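Local coordinates for protein hydroalkoxylation enzyme phnH (Penicillium herquei, PDB 6JJT) that catalyses an enantioselective hydroalkoxylation in phenalenone biosynthesis, closing a prenylated phenalenone to (2'R)-atrovenetin, at residues E104-I108 and P109-V113. Numbering follows the deposited sequence.
Sequences ESAAI and PYVAV
Ala107 O meets the Tyr110 ring obliquely, 3.7 Å from CD2, while Pro109 CD sits 4.2 Å above the plane on one face, over the ring's centre. CG of Tyr110 stands anti to its own carbonyl carbon (chi1 -51°), which lays the ring back beside the proline that precedes it. This is the two-residue turn of a beta hairpin, Ile108-Pro109, joining neighbouring antiparallel strands of the closed barrel, and the peptide between those two residues is cis. At the turn, Tyr110 N donates to Ala107 O over 2.8 Å, coming in from above the carbonyl plane; the return bond, Ala107 N to Tyr110 O, is weak, bent to 120°. Farther along, Ser105 and Ala112 exchange two nearly straight backbone bonds.

Side chains alternate between the two faces of the sheet. Ser105, Ala107 and Tyr110 face a second subunit, touching its Leu114, Asn127 and Thr129 respectively. On the other face Ala106 CB packs 4.0 Å from Val111 CG2, and Val111 also reaches Leu143 of the strand 142-148. The Glu104 chain, extended beyond CG, runs obliquely across Val111, and its OE2 is hydrogen-bonded to Tyr90 OH and, weakly, to Tyr145 OH. Held through OE2, Glu104 rests its carbon CD 3.5 Å from Val111 CG1.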
loop_
_atom_site.group_PDB
_atom_site.type_symbol
_atom_site.label_atom_id
_atom_site.label_comp_id
_atom_site.label_asym_id
_atom_site.label_seq_id
_atom_site.Cartn_x
_atom_site.Cartn_y
_atom_site.Cartn_z
ATOM N N GLU D 104 -7.638 6.884 -4.175
ATOM C CA GLU D 104 -8.329 7.560 -3.107
ATOM C C GLU D 104 -7.986 6.944 -1.769
ATOM O O GLU D 104 -7.795 5.741 -1.631
ATOM C CB GLU D 104 -9.845 7.425 -3.254
ATOM C CG GLU D 104 -10.450 8.188 -4.422
ATOM C CD GLU D 104 -11.970 8.320 -4.443
ATOM O OE1 GLU D 104 -12.603 7.570 -3.670
ATOM O OE2 GLU D 104 -12.458 9.211 -5.208
ATOM N N SER D 105 -7.896 7.784 -0.759
ATOM C CA SER D 105 -7.712 7.363 0.627
ATOM C C SER D 105 -8.598 8.242 1.496
ATOM O O SER D 105 -8.576 9.474 1.320
ATOM C CB SER D 105 -6.272 7.375 1.082
ATOM O OG SER D 105 -5.681 8.651 0.820
ATOM N N ALA D 106 -9.355 7.671 2.419
ATOM C CA ALA D 106 -10.452 8.427 3.015
ATOM C C ALA D 106 -10.591 8.150 4.490
ATOM O O ALA D 106 -10.440 7.021 4.908
ATOM C CB ALA D 106 -11.757 8.092 2.303
ATOM N N ALA D 107 -10.884 9.208 5.274
ATOM C CA ALA D 107 -11.513 9.086 6.572
ATOM C C ALA D 107 -12.964 9.471 6.351
ATOM O O ALA D 107 -13.309 10.663 6.335
ATOM C CB ALA D 107 -10.824 10.024 7.565
ATOM N N ILE D 108 -13.777 8.479 5.984
ATOM C CA ILE D 108 -15.092 8.754 5.419
ATOM C C ILE D 108 -15.830 9.683 6.387
ATOM O O ILE D 108 -15.838 9.471 7.596
ATOM C CB ILE D 108 -15.824 7.400 5.222
ATOM C CG1 ILE D 108 -15.208 6.535 4.106
ATOM C CG2 ILE D 108 -17.358 7.509 5.048
ATOM C CD1 ILE D 108 -15.373 7.091 2.721
ATOM N N PRO D 109 -16.519 10.727 5.862
ATOM C CA PRO D 109 -16.781 10.941 4.445
ATOM C C PRO D 109 -15.825 11.838 3.680
ATOM O O PRO D 109 -16.164 12.300 2.600
ATOM C CB PRO D 109 -18.150 11.665 4.509
ATOM C CG PRO D 109 -18.041 12.530 5.743
ATOM C CD PRO D 109 -17.290 11.649 6.718
ATOM N N TYR D 110 -14.620 12.065 4.236
ATOM C CA TYR D 110 -13.643 12.936 3.605
ATOM C C TYR D 110 -12.620 12.118 2.791
ATOM O O TYR D 110 -11.991 11.174 3.353
ATOM C CB TYR D 110 -12.893 13.683 4.713
ATOM C CG TYR D 110 -13.822 14.361 5.711
ATOM C CD1 TYR D 110 -14.967 15.064 5.282
ATOM C CD2 TYR D 110 -13.607 14.275 7.076
ATOM C CE1 TYR D 110 -15.840 15.664 6.184
ATOM C CE2 TYR D 110 -14.482 14.851 7.983
ATOM C CZ TYR D 110 -15.583 15.557 7.538
ATOM O OH TYR D 110 -16.420 16.150 8.460
ATOM N N VAL D 111 -12.429 12.500 1.542
ATOM C CA VAL D 111 -11.695 11.686 0.576
ATOM C C VAL D 111 -10.535 12.473 0.004
ATOM O O VAL D 111 -10.722 13.517 -0.609
ATOM C CB VAL D 111 -12.630 11.209 -0.554
ATOM C CG1 VAL D 111 -11.867 10.268 -1.504
ATOM C CG2 VAL D 111 -13.873 10.539 0.012
ATOM N N ALA D 112 -9.319 11.935 0.129
ATOM C CA ALA D 112 -8.154 12.538 -0.505
ATOM C C ALA D 112 -7.864 11.791 -1.796
ATOM O O ALA D 112 -8.033 10.549 -1.815
ATOM C CB ALA D 112 -6.953 12.412 0.420
ATOM N N VAL D 113 -7.341 12.468 -2.807
ATOM C CA VAL D 113 -7.208 11.884 -4.121
ATOM C C VAL D 113 -5.874 12.278 -4.717
ATOM O O VAL D 113 -5.435 13.440 -4.600
ATOM C CB VAL D 113 -8.311 12.431 -5.053
ATOM C CG1 VAL D 113 -8.339 11.675 -6.359
ATOM C CG2 VAL D 113 -9.671 12.385 -4.403
#